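PDB 6FF6: BRIC1 from Synthetic construct, which is a computationally designed repeat protein that adopts a novel, corrugated, all-helical architecture and has no known biological function. Local coordinates for residues Met86-Phe89 against Ala90-Glu94; Phe22-Thr25 against Phe26-Ala30; Lys122-Ser125 against Phe126-Phe130; Thr183-Leu186 against Met187-Leu190. All coordinates share one frame; numbering follows the deposited sequence.

Interaction 1 of 4, residues Met86-Phe89 against Ala90-Glu94; sequences MLDF and ARRGE
A salt-bridge network on the last turn of helix 74-92 joins Asp88 to Arg91 and Arg92, with a single carboxylate oxygen serving both guanidinium groups. Arg91 takes Asp88 OD1 side-on, through NE at 3.0 Å and NH1 at 3.3 Å. NH1 arrives on the syn side of the oxygen, whereas NE comes from above the carboxylate plane. Arg92 NE reaches Asp88 OD1 from the opposite side of that plane, at 3.1 Å, with the oxygen lying in the guanidinium plane and the bond nearly straight (166°). Three N-H groups on one oxygen would be expected to favour the ionised carboxylate. Arg91 has partners on helix 51-71 as well: its NH2 bonds Asn55 OD1, and its guanidinium makes a cation-pi contact with Phe58. Away from this network, Glu94 OE2 meets the edge of the Phe89 ring at CD1 (3.3 Å), while Ala156 of the second subunit packs on Phe89. Phe89 O receives Gly93 N at 2.8 Å and, weakly, Glu94 N. Gly93 also bonds weakly through its N to Ala90 O and has a positive phi of 103°, which calls for glycine. Although both defining bonds are weak, the pattern is consistent with a Schellman motif ending a helix.

Interaction 2 of 4, residues Phe22-Thr25 against Phe26-Ala30; sequences FYQT and FFDEA
Between Tyr23 and Glu29 the backbone follows regular alpha-helical geometry near the N-terminal end of helix 23-42, with Phe27 N, Asp28 N and Glu29 N bonding in turn to the carbonyl oxygens of Tyr23, Gln24 and Thr25. A side-chain bond on the outer surface spans the same interval: Gln24 NE2 donates to Asp28 OD1 at 2.8 Å. The carboxylate oxygen lies near the amide plane, yet the amide nitrogen sits above the carboxylate plane, the two planes being 55° apart. Gln24 leaves its backbone with CG opposite N (chi1 -161°) and then bends at chi2 (59°), which swings the amide round to Asp28. Next along the helix surface, Thr25 CG2 lies 3.8 Å from Glu29 OE2, the two side chains running alongside each other. Phe26 and Phe27 are buried instead, with the more exposed Tyr23 beside Phe27. Tyr23 CD2 touches Phe27 CE2 at 3.7 Å, their rings steeply inclined to one another with centroids 5.9 Å apart, and Phe27 CD2 lies 3.2 Å from Tyr23 O. In this all-helical fold, Phe26, Phe27 and Ala30 pack on Leu116 of helix 99-121; Ala30 also meets Ile64 of helix 51-71, and Tyr23 meets Phe71 and, edge-to-face, Phe73.

Interaction 3 of 4, residues Lys122-Ser125 against Phe126-Phe130; sequences KPQS and FYQAF
Pro123 and Tyr127 form the tight side of a helix start, where the chain turns out of helix 99-121 into helix 125-146 with Gln124 at the N-cap position. Pro123 CB lies 3.3 Å from both CD1 and CE1 of Tyr127, and the two side chains point the same way. The Tyr127 ring is in turn met edge-to-face by Phe175, just beyond helix 155-174. Phe126 and Phe130 also touch Phe175, and Ser125 and Phe126 pack on Tyr118 of the second subunit. Backbone bonds secure this first turn: Gln128 N reaches Gln124 O at 2.9 Å and Ala129 N reaches Ser125 O at 3.1 Å. Lys122 is the first residue after helix 99-121 to leave helical geometry, with a positive phi of 64°, and its carbonyl O comes within 3.5 Å of Phe126 CB. The solvent side is looser. The Lys122 side chain leads away from the helix, and Gln124 and Gln128, both exposed, lie side by side with their amide planes 20° apart. Between the glutamines, each bent at chi2, the bond from Gln124 NE2 to Gln128 OE1 is weak, spanning 3.2 Å at an N-H...O angle of only 121°.

Interaction 4 of 4, residues Thr183-Leu186 against Met187-Leu190; sequences TTHL and MENL
Glu188 and His185 face each other one turn apart on helix 178-196, and the glutamate illustrates how a single side chain can collect several polar neighbours. Its CB rests beside the backbone, 3.3 Å from Thr184 O and equally far from His185 O. The chain then runs out fully extended, CG lying opposite the backbone N (chi1 -175°), and this carries the carboxylate up to the imidazole: CD is 4.1 Å from His185 ND1. At the tip, OE1 approaches His185 ND1 to 2.9 Å and His185 CE1 to 3.4 Å, with ring and carboxylate planes inclined at 46°. The same OE1 forms a salt bridge with Lys169 NZ, while OE2 is hydrogen-bonded to His166 ND1, so both oxygens of this buried carboxylate have partners on helix 155-174. His166 and Lys169 fall in a histidine-x-x-lysine-glycine stretch like the signature of Hpt domains, although a phosphotransfer role in this design is not established. Asn189 adds a further polar group to His185, its ND2 lying over one face of the imidazole and its OD1 3.8 Å from CE1. Other side chains of the helix pack on its neighbours: Met187 lies on Phe209 and Thr212 of helix 203-224, Leu186 on Cys238 and Leu241 of helix 231-247, and Thr184 on Ile168 of helix 155-174.

All four interactions are local, yet their chemistry follows their place in the fold. Interactions 1, 2 and 4 each belong to a single helix (74-92, 23-42 and 178-196), whereas interaction 3 joins a loop to the start of helix 125-146. Interaction 4 is mid-helix and buried, its carboxylate shared with polar groups of a neighbouring helix. Interactions 1 and 2 are partly buried: one ends a helix with a charged network, the other lies near a helix start and pairs an outward amide bond with buried phenylalanines. Interaction 3 is a surface contact, its glutamines only weakly joined. Interactions 1 and 3 both touch the second subunit; 1 and 4 lie about 55 Å apart, centre to centre.

Interaction 1 of 4, residues Met86-Phe89 against Ala90-Glu94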
loop_
_atom_site.group_PDB
_atom_site.type_symbol
_atom_site.label_atom_id
_atom_site.label_comp_id
_atom_site.label_asym_id
_atom_site.label_seq_id
_atom_site.Cartn_x
_atom_site.Cartn_y
_atom_site.Cartn_z
ATOM N N MET A 86 17.316 -18.518 -9.671
ATOM C CA MET A 86 18.603 -19.073 -9.248
ATOM C C MET A 86 18.467 -20.571 -8.926
ATOM O O MET A 86 19.288 -21.367 -9.368
ATOM C CB MET A 86 19.106 -18.327 -8.012
ATOM C CG MET A 86 19.233 -16.842 -8.184
ATOM S SD MET A 86 20.905 -16.301 -8.456
ATOM C CE MET A 86 21.571 -16.464 -6.771
ATOM N N LEU A 87 17.404 -20.937 -8.173
ATOM C CA LEU A 87 17.068 -22.294 -7.766
ATOM C C LEU A 87 16.738 -23.138 -8.944
ATOM O O LEU A 87 17.044 -24.321 -8.911
ATOM C CB LEU A 87 15.860 -22.329 -6.840
ATOM C CG LEU A 87 16.064 -21.829 -5.446
ATOM C CD1 LEU A 87 14.715 -21.551 -4.772
ATOM C CD2 LEU A 87 16.956 -22.760 -4.664
ATOM N N ASP A 88 16.055 -22.572 -9.964
ATOM C CA ASP A 88 15.692 -23.320 -11.159
ATOM C C ASP A 88 16.963 -23.721 -11.894
ATOM O O ASP A 88 17.035 -24.849 -12.370
ATOM C CB ASP A 88 14.741 -22.523 -12.060
ATOM C CG ASP A 88 13.342 -23.116 -12.244
ATOM O OD1 ASP A 88 13.208 -24.370 -12.194
ATOM O OD2 ASP A 88 12.385 -22.328 -12.459
ATOM N N PHE A 89 17.993 -22.837 -11.914
ATOM C CA PHE A 89 19.286 -23.184 -12.512
ATOM C C PHE A 89 19.977 -24.243 -11.628
ATOM O O PHE A 89 20.565 -25.192 -12.137
ATOM C CB PHE A 89 20.226 -21.967 -12.635
ATOM C CG PHE A 89 19.732 -20.672 -13.234
ATOM C CD1 PHE A 89 18.960 -20.666 -14.395
ATOM C CD2 PHE A 89 20.090 -19.446 -12.670
ATOM C CE1 PHE A 89 18.492 -19.458 -14.935
ATOM C CE2 PHE A 89 19.626 -18.235 -13.214
ATOM C CZ PHE A 89 18.839 -18.251 -14.346
ATOM N N ALA A 90 19.917 -24.069 -10.305
ATOM C CA ALA A 90 20.573 -24.981 -9.385
ATOM C C ALA A 90 20.004 -26.389 -9.471
ATOM O O ALA A 90 20.779 -27.333 -9.667
ATOM C CB ALA A 90 20.493 -24.453 -7.967
ATOM N N ARG A 91 18.665 -26.530 -9.380
ATOM C CA ARG A 91 17.993 -27.827 -9.400
ATOM C C ARG A 91 18.060 -28.492 -10.761
ATOM O O ARG A 91 18.067 -29.721 -10.828
ATOM C CB ARG A 91 16.551 -27.746 -8.859
ATOM C CG ARG A 91 15.525 -27.131 -9.804
ATOM C CD ARG A 91 14.193 -26.949 -9.120
ATOM N NE ARG A 91 13.161 -26.505 -10.057
ATOM C CZ ARG A 91 12.085 -27.217 -10.378
ATOM N NH1 ARG A 91 11.191 -26.734 -11.227
ATOM N NH2 ARG A 91 11.905 -28.426 -9.863
ATOM N N ARG A 92 18.128 -27.701 -11.835
ATOM C CA ARG A 92 18.215 -28.284 -13.167
ATOM C C ARG A 92 19.662 -28.590 -13.540
ATOM O O ARG A 92 19.904 -29.503 -14.333
ATOM C CB ARG A 92 17.477 -27.437 -14.212
ATOM C CG ARG A 92 15.963 -27.478 -14.011
ATOM C CD ARG A 92 15.240 -26.412 -14.780
ATOM N NE ARG A 92 13.806 -26.434 -14.489
ATOM C CZ ARG A 92 12.909 -27.147 -15.165
ATOM N NH1 ARG A 92 13.290 -27.929 -16.173
ATOM N NH2 ARG A 92 11.624 -27.086 -14.839
ATOM N N GLY A 93 20.605 -27.886 -12.914
ATOM C CA GLY A 93 22.029 -28.111 -13.134
ATOM C C GLY A 93 22.712 -27.097 -14.025
ATOM O O GLY A 93 23.866 -27.300 -14.418
ATOM N N GLU A 94 22.008 -26.000 -14.349
ATOM C CA GLU A 94 22.544 -24.896 -15.155
ATOM C C GLU A 94 23.559 -24.078 -14.316
ATOM O O GLU A 94 24.512 -23.515 -14.877
ATOM C CB GLU A 94 21.413 -23.979 -15.667
ATOM C CG GLU A 94 20.373 -24.653 -16.551
ATOM C CD GLU A 94 19.028 -23.948 -16.566
ATOM O OE1 GLU A 94 18.021 -24.604 -16.217
ATOM O OE2 GLU A 94 18.978 -22.745 -16.917
#

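Interaction 2 of 4, residues Phe22-Thr25 against Phe26-Ala30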
loop_
_atom_site.group_PDB
_atom_site.type_symbol
_atom_site.label_atom_id
_atom_site.label_comp_id
_atom_site.label_asym_id
_atom_site.label_seq_id
_atom_site.Cartn_x
_atom_site.Cartn_y
_atom_site.Cartn_z
ATOM N N PHE A 22 -7.283 -13.409 6.043
ATOM C CA PHE A 22 -6.589 -14.060 4.932
ATOM C C PHE A 22 -5.081 -13.765 4.898
ATOM O O PHE A 22 -4.295 -14.637 4.513
ATOM C CB PHE A 22 -7.227 -13.689 3.586
ATOM C CG PHE A 22 -8.608 -14.248 3.379
ATOM C CD1 PHE A 22 -8.787 -15.537 2.889
ATOM C CD2 PHE A 22 -9.735 -13.479 3.646
ATOM C CE1 PHE A 22 -10.072 -16.053 2.688
ATOM C CE2 PHE A 22 -11.021 -13.992 3.439
ATOM C CZ PHE A 22 -11.180 -15.275 2.961
ATOM N N TYR A 23 -4.693 -12.534 5.275
ATOM C CA TYR A 23 -3.316 -12.043 5.327
ATOM C C TYR A 23 -2.472 -12.844 6.330
ATOM O O TYR A 23 -1.436 -13.386 5.942
ATOM C CB TYR A 23 -3.315 -10.546 5.717
ATOM C CG TYR A 23 -3.194 -9.520 4.603
ATOM C CD1 TYR A 23 -4.016 -9.576 3.479
ATOM C CD2 TYR A 23 -2.352 -8.417 4.737
ATOM C CE1 TYR A 23 -3.932 -8.613 2.470
ATOM C CE2 TYR A 23 -2.276 -7.436 3.745
ATOM C CZ TYR A 23 -3.067 -7.539 2.612
ATOM O OH TYR A 23 -2.990 -6.583 1.621
ATOM N N GLN A 24 -2.926 -12.937 7.606
ATOM C CA GLN A 24 -2.207 -13.618 8.698
ATOM C C GLN A 24 -1.954 -15.106 8.442
ATOM O O GLN A 24 -0.924 -15.619 8.874
ATOM C CB GLN A 24 -2.885 -13.402 10.064
ATOM C CG GLN A 24 -1.965 -13.674 11.277
ATOM C CD GLN A 24 -0.702 -12.823 11.318
ATOM O OE1 GLN A 24 -0.723 -11.600 11.118
ATOM N NE2 GLN A 24 0.435 -13.455 11.584
ATOM N N THR A 25 -2.866 -15.785 7.733
ATOM C CA THR A 25 -2.700 -17.194 7.390
ATOM C C THR A 25 -1.478 -17.317 6.499
ATOM O O THR A 25 -0.621 -18.170 6.751
ATOM C CB THR A 25 -3.996 -17.776 6.806
ATOM O OG1 THR A 25 -4.986 -17.808 7.837
ATOM C CG2 THR A 25 -3.812 -19.179 6.259
ATOM N N PHE A 26 -1.358 -16.415 5.514
ATOM C CA PHE A 26 -0.196 -16.378 4.641
ATOM C C PHE A 26 1.083 -16.092 5.432
ATOM O O PHE A 26 2.042 -16.825 5.281
ATOM C CB PHE A 26 -0.383 -15.360 3.521
ATOM C CG PHE A 26 0.886 -15.083 2.742
ATOM C CD1 PHE A 26 1.414 -16.036 1.877
ATOM C CD2 PHE A 26 1.541 -13.866 2.862
ATOM C CE1 PHE A 26 2.577 -15.777 1.154
ATOM C CE2 PHE A 26 2.701 -13.602 2.122
ATOM C CZ PHE A 26 3.210 -14.562 1.275
ATOM N N PHE A 27 1.084 -15.057 6.292
ATOM C CA PHE A 27 2.244 -14.683 7.112
ATOM C C PHE A 27 2.746 -15.796 8.002
ATOM O O PHE A 27 3.952 -15.964 8.128
ATOM C CB PHE A 27 1.979 -13.420 7.951
ATOM C CG PHE A 27 1.715 -12.179 7.138
ATOM C CD1 PHE A 27 2.599 -11.784 6.132
ATOM C CD2 PHE A 27 0.590 -11.400 7.377
ATOM C CE1 PHE A 27 2.328 -10.668 5.337
ATOM C CE2 PHE A 27 0.321 -10.274 6.585
ATOM C CZ PHE A 27 1.197 -9.905 5.579
ATOM N N ASP A 28 1.836 -16.578 8.606
ATOM C CA ASP A 28 2.210 -17.695 9.467
ATOM C C ASP A 28 2.813 -18.808 8.640
ATOM O O ASP A 28 3.876 -19.306 8.996
ATOM C CB ASP A 28 1.017 -18.173 10.298
ATOM C CG ASP A 28 0.500 -17.159 11.320
ATOM O OD1 ASP A 28 1.220 -16.168 11.595
ATOM O OD2 ASP A 28 -0.622 -17.358 11.841
ATOM N N GLU A 29 2.189 -19.146 7.498
ATOM C CA GLU A 29 2.683 -20.177 6.581
ATOM C C GLU A 29 4.047 -19.809 6.010
ATOM O O GLU A 29 4.967 -20.641 6.021
ATOM C CB GLU A 29 1.716 -20.352 5.414
ATOM C CG GLU A 29 0.746 -21.507 5.547
ATOM C CD GLU A 29 -0.324 -21.503 4.472
ATOM O OE1 GLU A 29 -0.010 -21.132 3.316
ATOM O OE2 GLU A 29 -1.481 -21.864 4.787
ATOM N N ALA A 30 4.176 -18.562 5.500
ATOM C CA ALA A 30 5.406 -18.067 4.897
ATOM C C ALA A 30 6.576 -18.086 5.861
ATOM O O ALA A 30 7.678 -18.452 5.461
ATOM C CB ALA A 30 5.202 -16.687 4.338
#

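Interaction 3 of 4, residues Lys122-Ser125 against Phe126-Phe130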
loop_
_atom_site.group_PDB
_atom_site.type_symbol
_atom_site.label_atom_id
_atom_site.label_comp_id
_atom_site.label_asym_id
_atom_site.label_seq_id
_atom_site.Cartn_x
_atom_site.Cartn_y
_atom_site.Cartn_z
ATOM N N LYS A 122 3.991 -2.636 8.152
ATOM C CA LYS A 122 3.247 -1.561 7.456
ATOM C C LYS A 122 2.453 -0.493 8.363
ATOM O O LYS A 122 1.854 0.402 7.749
ATOM C CB LYS A 122 2.272 -2.156 6.393
ATOM C CG LYS A 122 2.938 -2.813 5.172
ATOM C CD LYS A 122 2.883 -1.935 3.926
ATOM C CE LYS A 122 2.227 -2.623 2.747
ATOM N NZ LYS A 122 2.660 -2.031 1.442
ATOM N N PRO A 123 2.442 -0.474 9.738
ATOM C CA PRO A 123 1.625 0.515 10.436
ATOM C C PRO A 123 2.228 1.919 10.619
ATOM O O PRO A 123 3.146 2.344 9.882
ATOM C CB PRO A 123 1.385 -0.168 11.801
ATOM C CG PRO A 123 1.945 -1.520 11.714
ATOM C CD PRO A 123 3.047 -1.361 10.744
ATOM N N GLN A 124 1.658 2.619 11.655
ATOM C CA GLN A 124 1.879 3.943 12.265
ATOM C C GLN A 124 1.254 5.051 11.478
ATOM O O GLN A 124 0.281 5.624 11.955
ATOM C CB GLN A 124 3.343 4.266 12.619
ATOM C CG GLN A 124 3.682 4.053 14.110
ATOM C CD GLN A 124 2.596 4.469 15.099
ATOM O OE1 GLN A 124 2.085 3.644 15.886
ATOM N NE2 GLN A 124 2.226 5.752 15.086
ATOM N N SER A 125 1.793 5.347 10.277
ATOM C CA SER A 125 1.257 6.341 9.354
ATOM C C SER A 125 -0.124 5.820 8.964
ATOM O O SER A 125 -1.082 6.591 8.869
ATOM C CB SER A 125 2.155 6.449 8.125
ATOM O OG SER A 125 2.244 5.230 7.405
ATOM N N PHE A 126 -0.225 4.477 8.848
ATOM C CA PHE A 126 -1.436 3.746 8.531
ATOM C C PHE A 126 -2.452 3.759 9.692
ATOM O O PHE A 126 -3.652 3.918 9.445
ATOM C CB PHE A 126 -1.096 2.319 8.040
ATOM C CG PHE A 126 -2.303 1.575 7.509
ATOM C CD1 PHE A 126 -3.214 2.203 6.658
ATOM C CD2 PHE A 126 -2.556 0.264 7.893
ATOM C CE1 PHE A 126 -4.363 1.534 6.214
ATOM C CE2 PHE A 126 -3.696 -0.408 7.434
ATOM C CZ PHE A 126 -4.591 0.232 6.601
ATOM N N TYR A 127 -1.974 3.633 10.947
ATOM C CA TYR A 127 -2.825 3.665 12.138
ATOM C C TYR A 127 -3.389 5.048 12.329
ATOM O O TYR A 127 -4.574 5.186 12.603
ATOM C CB TYR A 127 -2.029 3.279 13.398
ATOM C CG TYR A 127 -2.088 1.818 13.783
ATOM C CD1 TYR A 127 -1.465 0.847 13.008
ATOM C CD2 TYR A 127 -2.704 1.413 14.967
ATOM C CE1 TYR A 127 -1.492 -0.503 13.378
ATOM C CE2 TYR A 127 -2.741 0.067 15.345
ATOM C CZ TYR A 127 -2.124 -0.887 14.551
ATOM O OH TYR A 127 -2.108 -2.217 14.917
ATOM N N GLN A 128 -2.541 6.073 12.170
ATOM C CA GLN A 128 -2.889 7.473 12.328
ATOM C C GLN A 128 -3.933 7.952 11.331
ATOM O O GLN A 128 -4.874 8.649 11.739
ATOM C CB GLN A 128 -1.638 8.333 12.310
ATOM C CG GLN A 128 -1.252 8.869 13.697
ATOM C CD GLN A 128 -1.363 7.897 14.857
ATOM O OE1 GLN A 128 -0.782 6.806 14.856
ATOM N NE2 GLN A 128 -2.102 8.289 15.886
ATOM N N ALA A 129 -3.806 7.531 10.058
ATOM C CA ALA A 129 -4.767 7.833 9.008
ATOM C C ALA A 129 -6.102 7.231 9.395
ATOM O O ALA A 129 -7.107 7.924 9.335
ATOM C CB ALA A 129 -4.286 7.281 7.677
ATOM N N PHE A 130 -6.106 6.000 9.921
ATOM C CA PHE A 130 -7.332 5.358 10.389
ATOM C C PHE A 130 -7.946 6.109 11.544
ATOM O O PHE A 130 -9.141 6.383 11.506
ATOM C CB PHE A 130 -7.090 3.875 10.756
ATOM C CG PHE A 130 -8.208 3.263 11.584
ATOM C CD1 PHE A 130 -9.469 3.045 11.037
ATOM C CD2 PHE A 130 -8.018 2.973 12.932
ATOM C CE1 PHE A 130 -10.517 2.563 11.833
ATOM C CE2 PHE A 130 -9.068 2.500 13.721
ATOM C CZ PHE A 130 -10.300 2.267 13.162
#

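Interaction 4 of 4, residues Thr183-Leu186 against Met187-Leu190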
loop_
_atom_site.group_PDB
_atom_site.type_symbol
_atom_site.label_atom_id
_atom_site.label_comp_id
_atom_site.label_asym_id
_atom_site.label_seq_id
_atom_site.Cartn_x
_atom_site.Cartn_y
_atom_site.Cartn_z
ATOM N N THR A 183 -18.961 -3.905 18.356
ATOM C CA THR A 183 -19.864 -2.817 18.708
ATOM C C THR A 183 -20.472 -2.220 17.463
ATOM O O THR A 183 -21.689 -2.074 17.393
ATOM C CB THR A 183 -19.161 -1.762 19.568
ATOM O OG1 THR A 183 -18.612 -2.399 20.710
ATOM C CG2 THR A 183 -20.109 -0.673 20.040
ATOM N N THR A 184 -19.620 -1.865 16.485
ATOM C CA THR A 184 -20.023 -1.304 15.200
ATOM C C THR A 184 -20.858 -2.294 14.395
ATOM O O THR A 184 -21.831 -1.879 13.783
ATOM C CB THR A 184 -18.819 -0.847 14.410
ATOM O OG1 THR A 184 -17.833 -1.864 14.429
ATOM C CG2 THR A 184 -18.230 0.430 14.916
ATOM N N HIS A 185 -20.511 -3.597 14.417
ATOM C CA HIS A 185 -21.266 -4.616 13.684
ATOM C C HIS A 185 -22.698 -4.731 14.167
ATOM O O HIS A 185 -23.612 -4.811 13.344
ATOM C CB HIS A 185 -20.610 -5.996 13.745
ATOM C CG HIS A 185 -20.980 -6.882 12.584
ATOM N ND1 HIS A 185 -21.815 -6.439 11.557
ATOM C CD2 HIS A 185 -20.546 -8.128 12.278
ATOM C CE1 HIS A 185 -21.878 -7.436 10.686
ATOM N NE2 HIS A 185 -21.134 -8.473 11.074
ATOM N N LEU A 186 -22.896 -4.751 15.497
ATOM C CA LEU A 186 -24.224 -4.828 16.082
ATOM C C LEU A 186 -25.080 -3.632 15.703
ATOM O O LEU A 186 -26.259 -3.813 15.400
ATOM C CB LEU A 186 -24.152 -4.980 17.591
ATOM C CG LEU A 186 -23.712 -6.341 18.088
ATOM C CD1 LEU A 186 -23.447 -6.304 19.552
ATOM C CD2 LEU A 186 -24.750 -7.408 17.796
ATOM N N MET A 187 -24.489 -2.422 15.689
ATOM C CA MET A 187 -25.200 -1.213 15.305
ATOM C C MET A 187 -25.493 -1.268 13.793
ATOM O O MET A 187 -26.590 -0.907 13.373
ATOM C CB MET A 187 -24.378 0.022 15.679
ATOM C CG MET A 187 -25.045 1.330 15.370
ATOM S SD MET A 187 -23.994 2.667 15.961
ATOM C CE MET A 187 -24.943 4.028 15.583
ATOM N N GLU A 188 -24.531 -1.773 12.993
ATOM C CA GLU A 188 -24.658 -1.917 11.543
ATOM C C GLU A 188 -25.862 -2.763 11.159
ATOM O O GLU A 188 -26.616 -2.364 10.279
ATOM C CB GLU A 188 -23.380 -2.519 10.949
ATOM C CG GLU A 188 -23.376 -2.598 9.436
ATOM C CD GLU A 188 -22.292 -3.461 8.831
ATOM O OE1 GLU A 188 -21.698 -4.279 9.566
ATOM O OE2 GLU A 188 -22.045 -3.334 7.614
ATOM N N ASN A 189 -26.041 -3.922 11.800
ATOM C CA ASN A 189 -27.180 -4.796 11.528
ATOM C C ASN A 189 -28.512 -4.078 11.787
ATOM O O ASN A 189 -29.432 -4.198 10.974
ATOM C CB ASN A 189 -27.069 -6.097 12.322
ATOM C CG ASN A 189 -26.021 -7.047 11.796
ATOM O OD1 ASN A 189 -25.623 -7.016 10.621
ATOM N ND2 ASN A 189 -25.561 -7.929 12.658
ATOM N N LEU A 190 -28.580 -3.286 12.885
ATOM C CA LEU A 190 -29.734 -2.457 13.251
ATOM C C LEU A 190 -29.923 -1.350 12.210
ATOM O O LEU A 190 -31.053 -1.080 11.813
ATOM C CB LEU A 190 -29.566 -1.849 14.660
ATOM C CG LEU A 190 -29.590 -2.837 15.839
ATOM C CD1 LEU A 190 -29.153 -2.171 17.122
ATOM C CD2 LEU A 190 -30.957 -3.393 16.045
#